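Local atomic coordinates of murein peptide amidase A (Escherichia coli O157:H7, PDB entry 5HXD), a protein that probably hydrolyses the gamma-D-glutamyl-diaminopimelate amide bond of murein tripeptide, as a zinc-dependent amidase of the M14 carboxypeptidase family that takes part in muropeptide degradation. Residues A[62-73]-A[224-234]. Residues are numbered along the deposited sequence; the frame is centred on the assembly and turned at random.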
# COMPACT_ATOMS: atom_id res chain seq x y z
N ALA A 62 -8.50 11.87 -2.58
CA ALA A 62 -8.78 13.27 -2.37
C ALA A 62 -8.07 14.11 -3.41
O ALA A 62 -8.66 15.01 -3.97
CB ALA A 62 -8.39 13.68 -1.00
N LEU A 63 -6.81 13.79 -3.68
CA LEU A 63 -6.03 14.52 -4.67
C LEU A 63 -6.62 14.36 -6.07
O LEU A 63 -6.53 15.27 -6.89
CB LEU A 63 -4.58 14.04 -4.63
CG LEU A 63 -3.53 14.64 -5.56
CD1 LEU A 63 -3.43 16.12 -5.39
CD2 LEU A 63 -2.19 14.02 -5.25
N ARG A 64 -7.24 13.22 -6.32
CA ARG A 64 -7.84 12.88 -7.62
C ARG A 64 -9.30 13.33 -7.71
O ARG A 64 -9.92 13.24 -8.78
CB ARG A 64 -7.73 11.36 -7.89
CG ARG A 64 -6.35 10.89 -8.37
CD ARG A 64 -6.27 9.38 -8.68
NE ARG A 64 -6.35 8.56 -7.46
CZ ARG A 64 -7.35 7.73 -7.17
NH1 ARG A 64 -8.36 7.59 -8.01
NH2 ARG A 64 -7.34 7.05 -6.03
N THR A 65 -9.86 13.81 -6.60
CA THR A 65 -11.27 14.21 -6.51
C THR A 65 -11.46 15.72 -6.55
O THR A 65 -12.08 16.24 -7.48
CB THR A 65 -11.92 13.69 -5.22
OG1 THR A 65 -12.03 12.27 -5.29
CG2 THR A 65 -13.30 14.30 -5.02
N LEU A 66 -10.94 16.40 -5.53
CA LEU A 66 -10.99 17.85 -5.42
C LEU A 66 -10.57 18.51 -6.73
O LEU A 66 -9.69 18.01 -7.43
CB LEU A 66 -10.10 18.33 -4.26
CG LEU A 66 -10.01 19.86 -4.07
CD1 LEU A 66 -11.39 20.48 -3.84
CD2 LEU A 66 -9.02 20.25 -2.96
N THR A 67 -11.23 19.61 -7.09
CA THR A 67 -10.92 20.28 -8.35
C THR A 67 -9.57 20.95 -8.19
O THR A 67 -9.34 21.63 -7.19
CB THR A 67 -12.01 21.29 -8.73
OG1 THR A 67 -13.29 20.66 -8.59
CG2 THR A 67 -11.82 21.76 -10.17
N PRO A 68 -8.66 20.72 -9.15
CA PRO A 68 -7.24 21.09 -9.02
C PRO A 68 -6.99 22.55 -8.64
O PRO A 68 -6.17 22.79 -7.74
CB PRO A 68 -6.68 20.79 -10.41
CG PRO A 68 -7.49 19.69 -10.89
CD PRO A 68 -8.88 19.88 -10.34
N SER A 69 -7.69 23.49 -9.28
CA SER A 69 -7.51 24.93 -9.02
C SER A 69 -7.53 25.29 -7.53
O SER A 69 -6.80 26.18 -7.10
CB SER A 69 -8.59 25.76 -9.74
OG SER A 69 -8.95 25.20 -10.99
N LEU A 70 -8.36 24.58 -6.77
CA LEU A 70 -8.62 24.86 -5.36
C LEU A 70 -7.57 24.30 -4.37
O LEU A 70 -7.73 24.48 -3.15
CB LEU A 70 -10.00 24.30 -4.96
CG LEU A 70 -11.24 24.62 -5.80
CD1 LEU A 70 -12.39 23.65 -5.48
CD2 LEU A 70 -11.68 26.07 -5.60
N ARG A 71 -6.53 23.63 -4.84
CA ARG A 71 -5.56 23.03 -3.91
C ARG A 71 -4.59 24.08 -3.38
O ARG A 71 -3.92 24.78 -4.15
CB ARG A 71 -4.78 21.86 -4.56
CG ARG A 71 -4.00 20.99 -3.54
CD ARG A 71 -3.76 19.53 -4.03
NE ARG A 71 -2.94 19.47 -5.25
CZ ARG A 71 -1.62 19.54 -5.25
NH1 ARG A 71 -0.97 19.66 -4.11
NH2 ARG A 71 -0.94 19.48 -6.39
N ARG A 72 -4.51 24.19 -2.06
CA ARG A 72 -3.64 25.17 -1.45
C ARG A 72 -2.28 24.61 -1.02
O ARG A 72 -1.30 25.37 -0.87
CB ARG A 72 -4.35 25.80 -0.25
CG ARG A 72 -5.79 26.24 -0.53
CD ARG A 72 -6.38 27.00 0.64
NE ARG A 72 -6.59 28.41 0.33
CZ ARG A 72 -7.77 28.96 0.05
NH1 ARG A 72 -8.87 28.22 0.04
NH2 ARG A 72 -7.84 30.26 -0.22
N HIS A 73 -2.21 23.29 -0.83
CA HIS A 73 -1.08 22.65 -0.16
C HIS A 73 -0.39 21.56 -0.98
O HIS A 73 -1.04 20.87 -1.76
CB HIS A 73 -1.54 22.06 1.19
CG HIS A 73 -2.35 23.02 2.02
ND1 HIS A 73 -1.96 24.33 2.24
CD2 HIS A 73 -3.51 22.86 2.70
CE1 HIS A 73 -2.85 24.93 3.01
NE2 HIS A 73 -3.80 24.06 3.30
N LEU A 224 -13.22 11.01 2.87
CA LEU A 224 -12.87 11.65 1.61
C LEU A 224 -13.28 13.11 1.66
O LEU A 224 -12.62 13.96 1.07
CB LEU A 224 -13.53 10.95 0.42
CG LEU A 224 -13.21 11.45 -0.99
CD1 LEU A 224 -11.75 11.79 -1.12
CD2 LEU A 224 -13.60 10.40 -2.04
N PHE A 225 -14.37 13.37 2.39
CA PHE A 225 -14.87 14.72 2.60
C PHE A 225 -13.80 15.54 3.32
O PHE A 225 -13.36 16.59 2.83
CB PHE A 225 -16.17 14.68 3.42
CG PHE A 225 -16.68 16.04 3.84
CD1 PHE A 225 -17.43 16.82 2.97
CD2 PHE A 225 -16.39 16.55 5.11
CE1 PHE A 225 -17.89 18.08 3.37
CE2 PHE A 225 -16.84 17.81 5.50
CZ PHE A 225 -17.59 18.57 4.63
N ALA A 226 -13.39 15.04 4.47
CA ALA A 226 -12.39 15.71 5.27
C ALA A 226 -11.07 15.88 4.51
O ALA A 226 -10.52 16.98 4.47
CB ALA A 226 -12.17 14.96 6.58
N MET A 227 -10.56 14.80 3.89
CA MET A 227 -9.29 14.88 3.17
C MET A 227 -9.30 15.93 2.07
O MET A 227 -8.36 16.72 1.95
CB MET A 227 -8.92 13.53 2.57
CG MET A 227 -7.44 13.46 2.17
SD MET A 227 -6.29 13.62 3.57
CE MET A 227 -6.57 12.06 4.41
N ALA A 228 -10.37 15.94 1.27
CA ALA A 228 -10.56 16.93 0.22
C ALA A 228 -10.58 18.36 0.75
O ALA A 228 -10.10 19.28 0.09
CB ALA A 228 -11.86 16.64 -0.53
N ASN A 229 -11.14 18.56 1.94
CA ASN A 229 -11.24 19.90 2.50
C ASN A 229 -9.90 20.35 3.07
O ASN A 229 -9.60 21.55 3.09
CB ASN A 229 -12.34 19.99 3.57
CG ASN A 229 -13.73 19.83 3.00
OD1 ASN A 229 -13.98 20.13 1.83
ND2 ASN A 229 -14.65 19.34 3.82
N LEU A 230 -9.10 19.37 3.51
CA LEU A 230 -7.76 19.62 4.02
C LEU A 230 -6.82 20.12 2.92
O LEU A 230 -5.93 20.94 3.18
CB LEU A 230 -7.18 18.35 4.65
CG LEU A 230 -5.75 18.51 5.19
CD1 LEU A 230 -5.68 19.69 6.16
CD2 LEU A 230 -5.27 17.23 5.85
N LEU A 231 -7.01 19.64 1.70
CA LEU A 231 -6.22 20.10 0.56
C LEU A 231 -6.45 21.59 0.25
O LEU A 231 -5.64 22.22 -0.41
CB LEU A 231 -6.51 19.25 -0.69
CG LEU A 231 -6.26 17.74 -0.57
CD1 LEU A 231 -7.03 16.94 -1.60
CD2 LEU A 231 -4.79 17.41 -0.68
N ARG A 232 -7.56 22.14 0.75
CA ARG A 232 -7.91 23.54 0.49
C ARG A 232 -8.10 24.35 1.78
O ARG A 232 -8.81 25.35 1.78
CB ARG A 232 -9.20 23.62 -0.34
CG ARG A 232 -10.40 22.93 0.31
CD ARG A 232 -11.71 23.21 -0.43
NE ARG A 232 -12.87 22.76 0.34
CZ ARG A 232 -14.14 22.94 -0.03
NH1 ARG A 232 -14.40 23.56 -1.17
NH2 ARG A 232 -15.14 22.51 0.73
N TRP A 233 -7.49 23.90 2.87
CA TRP A 233 -7.73 24.48 4.19
C TRP A 233 -7.04 25.82 4.36
O TRP A 233 -5.88 25.98 4.02
CB TRP A 233 -7.26 23.53 5.28
CG TRP A 233 -7.40 24.07 6.71
CD1 TRP A 233 -8.45 23.86 7.56
CD2 TRP A 233 -6.47 24.90 7.44
NE1 TRP A 233 -8.24 24.50 8.76
CE2 TRP A 233 -7.01 25.15 8.71
CE3 TRP A 233 -5.22 25.46 7.14
CZ2 TRP A 233 -6.38 25.91 9.69
CZ3 TRP A 233 -4.57 26.23 8.10
CH2 TRP A 233 -5.15 26.44 9.36
N HIS A 234 -7.78 26.79 4.92
CA HIS A 234 -7.19 28.07 5.33
C HIS A 234 -7.74 28.44 6.70
O HIS A 234 -8.80 27.94 7.10
CB HIS A 234 -7.47 29.18 4.30
CG HIS A 234 -8.91 29.39 3.99
ND1 HIS A 234 -9.50 28.97 2.80
CD2 HIS A 234 -9.92 29.97 4.68
CE1 HIS A 234 -10.76 29.28 2.79
NE2 HIS A 234 -11.06 29.90 3.93
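With chi1 at -49°, CG of His73 stands anti to its own carbonyl carbon, and the imidazole reaches the type I turn Leu230-Trp233; Leu231, whose CG is placed likewise (chi1 -58°), sends CD1 back to Ala62. His73 NE2 donates to Trp233 O over 2.9 Å, arriving in the carbonyl plane on a lone pair, although the oxygen lies somewhat out of the imidazole plane. Leu230 O meets the same ring edge-on at CD2, so the carbonyls of the first and last residues of the turn both meet this histidine, while Leu231 O takes the backbone N of Arg72 at 2.8 Å in a nearly straight bond. The Arg72 chain, bent at chi3, lays CD against Arg232 O, to which NH1 adds a weak bond, and its NE forms a salt bridge with Glu40. The His234 ring stands steeply to the guanidinium, its ND1 over one face.

The other end is apolar. Ala62 CB sits between Leu224 CD1 and Leu231 CD1, the latter 3.6 Å from it, with Met227 CG against it from a third side, and Leu66 CD2 lies on Leu231 CB at 3.5 Å. The contact thus joins helices 53-65 and 224-230 beside the mixed sheet of the M14 zinc carboxypeptidase domain, together with the loop entering strand 74-76, outermost of that sheet within the chain; Met227 and Leu230 also touch Phe156 of strand 153-157, while helix 170-178 packs against Leu230 and Trp233.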